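Side-chain contacts in nonsense-mediated mRNA decay factor SMG5 (Homo sapiens, PDB 2HWY), which acts in nonsense-mediated mRNA decay, promoting UPF1 dephosphorylation and, with SMG7, probably linking decay to exonucleolytic mRNA degradation, without RNase activity of its own: residues A[16-21]-A[155-160]; A[38-43]-A[48-53]. One frame throughout, in Å; residues are numbered along the deposited sequence.

Contact 1 of 2, residues A[16-21]-A[155-160]; sequences LPVIRQ and DFYKQW
The hydroxyl of Y157 meets Q21 through carbon: OH lies 3.8 Å from Q21 CG, which is packing and not a polar bond. CG of Q21 also touches the ring at CE1, at 3.9 Å, and it comes in obliquely. The Q21 chain bends at chi2 (67°) beyond CG, and the plane of its amide is turned 73° from the plane of the ring.

Nearer the backbone, V18 takes over. Its CG1 is 3.8 Å from Y157 CB. Its CG2 sits over one face of the ring, 4.1 Å from Y157 CG. Y157 reaches both residues because its CG is anti to the backbone N (chi1 -176°). This carries the ring across helix 16-25, with its CB end and one face at V18 and CE1 and OH at Q21. W160 adds a looser touch, with CZ3 4.2 Å from Q21 CG. V18 also packs on V153 and L154, and the W160 ring meets F28.

Replacing Y157 by an alanine would remove the ring, and V18 CG2 and Q21 CG would probably be left without the surface they rest on. Q21 meets the other segment through carbon alone, so dispersion and shape hold these two PIN-domain helices together here, from buried V18 to exposed Q21.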
loop_
_atom_site.group_PDB
_atom_site.type_symbol
_atom_site.label_atom_id
_atom_site.label_comp_id
_atom_site.label_asym_id
_atom_site.label_seq_id
_atom_site.Cartn_x
_atom_site.Cartn_y
_atom_site.Cartn_z
ATOM N N LEU A 16 -7.669 -5.165 3.189
ATOM C CA LEU A 16 -6.969 -6.190 2.465
ATOM C C LEU A 16 -7.722 -6.649 1.228
ATOM O O LEU A 16 -7.106 -6.943 0.207
ATOM C CB LEU A 16 -6.753 -7.358 3.390
ATOM C CG LEU A 16 -6.010 -8.536 2.814
ATOM C CD1 LEU A 16 -4.619 -8.115 2.324
ATOM C CD2 LEU A 16 -5.928 -9.584 3.896
ATOM N N PRO A 17 -9.060 -6.749 1.315
ATOM C CA PRO A 17 -9.802 -7.184 0.110
ATOM C C PRO A 17 -9.805 -6.188 -1.059
ATOM O O PRO A 17 -9.973 -6.592 -2.196
ATOM C CB PRO A 17 -11.217 -7.408 0.645
ATOM C CG PRO A 17 -11.023 -7.574 2.159
ATOM C CD PRO A 17 -9.972 -6.580 2.462
ATOM N N VAL A 18 -9.605 -4.907 -0.788
ATOM C CA VAL A 18 -9.386 -3.927 -1.845
ATOM C C VAL A 18 -8.029 -4.185 -2.516
ATOM O O VAL A 18 -7.920 -4.222 -3.754
ATOM C CB VAL A 18 -9.416 -2.496 -1.270
ATOM C CG1 VAL A 18 -8.888 -1.492 -2.282
ATOM C CG2 VAL A 18 -10.839 -2.129 -0.837
ATOM N N ILE A 19 -7.000 -4.363 -1.686
ATOM C CA ILE A 19 -5.671 -4.638 -2.189
ATOM C C ILE A 19 -5.671 -5.962 -2.952
ATOM O O ILE A 19 -5.107 -6.047 -4.041
ATOM C CB ILE A 19 -4.580 -4.547 -1.063
ATOM C CG1 ILE A 19 -4.393 -3.088 -0.643
ATOM C CG2 ILE A 19 -3.220 -5.053 -1.541
ATOM C CD1 ILE A 19 -5.107 -2.704 0.590
ATOM N N ARG A 20 -6.345 -6.974 -2.427
ATOM C CA ARG A 20 -6.457 -8.237 -3.160
ATOM C C ARG A 20 -6.961 -8.007 -4.572
ATOM O O ARG A 20 -6.358 -8.449 -5.529
ATOM C CB ARG A 20 -7.372 -9.217 -2.443
ATOM C CG ARG A 20 -7.452 -10.604 -3.121
ATOM C CD ARG A 20 -8.450 -11.556 -2.429
ATOM N NE ARG A 20 -8.309 -11.479 -0.976
ATOM C CZ ARG A 20 -7.488 -12.222 -0.237
ATOM N NH1 ARG A 20 -6.713 -13.147 -0.795
ATOM N NH2 ARG A 20 -7.448 -12.045 1.083
ATOM N N GLN A 21 -8.067 -7.294 -4.684
ATOM C CA GLN A 21 -8.653 -6.968 -5.985
ATOM C C GLN A 21 -7.649 -6.296 -6.909
ATOM O O GLN A 21 -7.490 -6.701 -8.052
ATOM C CB GLN A 21 -9.855 -6.043 -5.800
ATOM C CG GLN A 21 -10.885 -6.112 -6.906
ATOM C CD GLN A 21 -11.590 -7.445 -6.963
ATOM O OE1 GLN A 21 -11.591 -8.210 -5.990
ATOM N NE2 GLN A 21 -12.186 -7.742 -8.108
ATOM N N ASP A 155 -11.520 5.339 -1.599
ATOM C CA ASP A 155 -11.719 6.375 -2.604
ATOM C C ASP A 155 -11.170 5.941 -3.960
ATOM O O ASP A 155 -11.831 5.991 -4.964
ATOM C CB ASP A 155 -11.057 7.683 -2.164
ATOM N N PHE A 156 -9.938 5.436 -3.931
ATOM C CA PHE A 156 -9.314 4.905 -5.137
ATOM C C PHE A 156 -10.156 3.736 -5.684
ATOM O O PHE A 156 -10.428 3.661 -6.884
ATOM C CB PHE A 156 -7.875 4.463 -4.827
ATOM C CG PHE A 156 -7.118 3.935 -6.027
ATOM C CD1 PHE A 156 -6.325 4.775 -6.799
ATOM C CD2 PHE A 156 -7.180 2.582 -6.363
ATOM C CE1 PHE A 156 -5.618 4.281 -7.893
ATOM C CE2 PHE A 156 -6.481 2.086 -7.465
ATOM C CZ PHE A 156 -5.699 2.944 -8.231
ATOM N N TYR A 157 -10.602 2.863 -4.784
ATOM C CA TYR A 157 -11.301 1.647 -5.172
ATOM C C TYR A 157 -12.649 1.918 -5.802
ATOM O O TYR A 157 -13.012 1.326 -6.826
ATOM C CB TYR A 157 -11.520 0.718 -3.975
ATOM C CG TYR A 157 -12.160 -0.552 -4.436
ATOM C CD1 TYR A 157 -11.494 -1.380 -5.344
ATOM C CD2 TYR A 157 -13.448 -0.897 -4.047
ATOM C CE1 TYR A 157 -12.068 -2.537 -5.820
ATOM C CE2 TYR A 157 -14.035 -2.052 -4.518
ATOM C CZ TYR A 157 -13.332 -2.870 -5.406
ATOM O OH TYR A 157 -13.890 -4.031 -5.892
ATOM N N LYS A 158 -13.400 2.804 -5.167
ATOM C CA LYS A 158 -14.690 3.177 -5.681
ATOM C C LYS A 158 -14.517 3.959 -7.005
ATOM O O LYS A 158 -15.279 3.747 -7.952
ATOM C CB LYS A 158 -15.523 3.869 -4.582
ATOM C CG LYS A 158 -15.755 2.926 -3.344
ATOM C CD LYS A 158 -17.164 2.997 -2.748
ATOM C CE LYS A 158 -18.160 2.074 -3.480
ATOM N NZ LYS A 158 -19.615 2.552 -3.478
ATOM N N GLN A 159 -13.478 4.786 -7.124
ATOM C CA GLN A 159 -13.157 5.381 -8.444
ATOM C C GLN A 159 -12.805 4.305 -9.513
ATOM O O GLN A 159 -13.195 4.412 -10.679
ATOM C CB GLN A 159 -12.025 6.432 -8.357
ATOM C CG GLN A 159 -12.499 7.910 -8.258
ATOM C CD GLN A 159 -11.561 8.902 -8.973
ATOM O OE1 GLN A 159 -10.388 8.603 -9.218
ATOM N NE2 GLN A 159 -12.087 10.090 -9.313
ATOM N N TRP A 160 -12.083 3.272 -9.100
ATOM C CA TRP A 160 -11.579 2.262 -10.030
ATOM C C TRP A 160 -12.676 1.435 -10.696
ATOM O O TRP A 160 -13.385 0.679 -10.038
ATOM C CB TRP A 160 -10.598 1.342 -9.306
ATOM C CG TRP A 160 -9.796 0.491 -10.236
ATOM C CD1 TRP A 160 -8.885 0.918 -11.173
ATOM C CD2 TRP A 160 -9.825 -0.947 -10.324
ATOM N NE1 TRP A 160 -8.357 -0.167 -11.836
ATOM C CE2 TRP A 160 -8.910 -1.322 -11.332
ATOM C CE3 TRP A 160 -10.544 -1.950 -9.655
ATOM C CZ2 TRP A 160 -8.697 -2.666 -11.688
ATOM C CZ3 TRP A 160 -10.325 -3.280 -10.003
ATOM C CH2 TRP A 160 -9.405 -3.624 -11.003
#

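Contact 2 of 2, residues A[38-43]-A[48-53]; sequences DGLDLL and PGARDG
L40 and L43 pack against A50 across an alpha-alpha hairpin of the PIN domain. Helix 34-43 ends, a short connection follows, and helix 48-63 runs back in a roughly antiparallel sense. The backbones come close at L40 and A50, whose CA atoms are 5.1 Å apart. The small side chain of A50 is consistent with so close an approach.

The close part is centred on the A50 methyl. L40 and A50 are both buried, and CB of A50 meets both L40 and L43. It is modelled 3.3 Å from L43 CB; at 2.75 Å resolution so short a value should not be read as strain. It also faces the backbone of the turn before, 3.8 Å from L40 O. L43 touches A50 through CB and not through its branch: CG is anti to the carbonyl carbon (chi1 -66°), and this takes the two methyls away from A50. The L40 side chain also packs on T9, L12 and C13 of helix 9-14 and on I54.

The outer side is looser and faces solvent. The side chains of D41, L42 and R51 all start away from the opposite helix and are exposed, though D41 still touches I54. The inner side continues one turn on, at G53, whose N-H bonds to G49 O at 2.7 Å. L40 works the other way from L43, with its branch: its CD2 rests against the backbone as well as the methyl, 4.2 Å from A50 CA.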
loop_
_atom_site.group_PDB
_atom_site.type_symbol
_atom_site.label_atom_id
_atom_site.label_comp_id
_atom_site.label_asym_id
_atom_site.label_seq_id
_atom_site.Cartn_x
_atom_site.Cartn_y
_atom_site.Cartn_z
ATOM N N ASP A 38 7.975 -4.368 7.296
ATOM C CA ASP A 38 8.562 -4.481 8.634
ATOM C C ASP A 38 7.596 -4.008 9.729
ATOM O O ASP A 38 7.587 -4.562 10.823
ATOM C CB ASP A 38 9.905 -3.733 8.701
ATOM C CG ASP A 38 10.977 -4.385 7.833
ATOM O OD1 ASP A 38 10.706 -5.494 7.286
ATOM O OD2 ASP A 38 12.076 -3.793 7.688
ATOM N N GLY A 39 6.788 -2.996 9.427
ATOM C CA GLY A 39 5.720 -2.562 10.320
ATOM C C GLY A 39 4.725 -3.678 10.586
ATOM O O GLY A 39 4.235 -3.841 11.713
ATOM N N LEU A 40 4.437 -4.471 9.559
ATOM C CA LEU A 40 3.466 -5.548 9.704
ATOM C C LEU A 40 4.038 -6.730 10.503
ATOM O O LEU A 40 3.319 -7.300 11.329
ATOM C CB LEU A 40 2.942 -6.002 8.344
ATOM C CG LEU A 40 2.268 -4.913 7.507
ATOM C CD1 LEU A 40 2.020 -5.398 6.119
ATOM C CD2 LEU A 40 0.973 -4.459 8.118
ATOM N N ASP A 41 5.304 -7.096 10.270
ATOM C CA ASP A 41 5.998 -8.096 11.112
ATOM C C ASP A 41 5.912 -7.710 12.600
ATOM O O ASP A 41 5.638 -8.560 13.446
ATOM C CB ASP A 41 7.495 -8.248 10.736
ATOM C CG ASP A 41 7.721 -8.833 9.331
ATOM O OD1 ASP A 41 7.085 -9.867 8.995
ATOM O OD2 ASP A 41 8.560 -8.254 8.579
ATOM N N LEU A 42 6.164 -6.435 12.911
ATOM C CA LEU A 42 5.958 -5.913 14.270
ATOM C C LEU A 42 4.521 -6.144 14.743
ATOM O O LEU A 42 4.301 -6.565 15.879
ATOM C CB LEU A 42 6.226 -4.405 14.356
ATOM C CG LEU A 42 7.632 -3.839 14.515
ATOM C CD1 LEU A 42 7.543 -2.314 14.564
ATOM C CD2 LEU A 42 8.334 -4.384 15.757
ATOM N N LEU A 43 3.547 -5.844 13.884
ATOM C CA LEU A 43 2.140 -5.829 14.313
ATOM C C LEU A 43 1.473 -7.229 14.362
ATOM O O LEU A 43 0.523 -7.431 15.113
ATOM C CB LEU A 43 1.336 -4.844 13.454
ATOM C CG LEU A 43 1.722 -3.370 13.630
ATOM C CD1 LEU A 43 1.275 -2.543 12.436
ATOM C CD2 LEU A 43 1.150 -2.794 14.909
ATOM N N PRO A 48 -4.714 -8.390 14.223
ATOM C CA PRO A 48 -4.928 -9.490 13.278
ATOM C C PRO A 48 -4.983 -9.022 11.823
ATOM O O PRO A 48 -4.822 -9.824 10.901
ATOM C CB PRO A 48 -6.278 -10.084 13.709
ATOM C CG PRO A 48 -6.621 -9.452 15.003
ATOM C CD PRO A 48 -5.913 -8.140 15.041
ATOM N N GLY A 49 -5.230 -7.736 11.613
ATOM C CA GLY A 49 -5.118 -7.164 10.283
ATOM C C GLY A 49 -3.714 -7.348 9.768
ATOM O O GLY A 49 -3.530 -7.768 8.627
ATOM N N ALA A 50 -2.730 -7.052 10.624
ATOM C CA ALA A 50 -1.290 -7.217 10.303
ATOM C C ALA A 50 -0.913 -8.650 9.913
ATOM O O ALA A 50 -0.243 -8.874 8.907
ATOM C CB ALA A 50 -0.431 -6.764 11.480
ATOM N N ARG A 51 -1.347 -9.602 10.732
ATOM C CA ARG A 51 -1.151 -11.036 10.496
ATOM C C ARG A 51 -1.721 -11.536 9.170
ATOM O O ARG A 51 -1.125 -12.398 8.526
ATOM C CB ARG A 51 -1.786 -11.828 11.638
ATOM C CG ARG A 51 -1.704 -13.341 11.494
ATOM C CD ARG A 51 -2.106 -14.015 12.805
ATOM N NE ARG A 51 -0.994 -14.105 13.762
ATOM C CZ ARG A 51 -1.110 -14.529 15.021
ATOM N NH1 ARG A 51 -2.301 -14.889 15.513
ATOM N NH2 ARG A 51 -0.029 -14.580 15.805
ATOM N N ASP A 52 -2.872 -11.014 8.765
ATOM C CA ASP A 52 -3.464 -11.385 7.480
ATOM C C ASP A 52 -2.921 -10.570 6.305
ATOM O O ASP A 52 -2.784 -11.080 5.197
ATOM C CB ASP A 52 -4.973 -11.280 7.571
ATOM C CG ASP A 52 -5.546 -12.256 8.569
ATOM O OD1 ASP A 52 -6.766 -12.183 8.826
ATOM O OD2 ASP A 52 -4.764 -13.102 9.088
ATOM N N GLY A 53 -2.604 -9.310 6.547
ATOM C CA GLY A 53 -1.851 -8.547 5.577
ATOM C C GLY A 53 -0.623 -9.309 5.088
ATOM O O GLY A 53 -0.405 -9.432 3.885
#

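In the fold
Contacts 1 and 2 lie about 19 Å apart, centre to centre, and use different helix pairs. Contact 2 is the buried one, a local joint between successive helices. Contact 1 is partly exposed and brings together helices far apart in the chain, including the last one modelled. Their chemistry differs accordingly: aliphatic groups and backbone in contact 2, an aromatic ring beside a valine and a glutamine in contact 1. The two meet where helix 16-25 runs past helix 48-63. There CD2 of L16 packs 3.7 Å from O of D52, and R20 touches Y56 and E60. Helix 16-25 thus stands between the hairpin and the C-terminal helix.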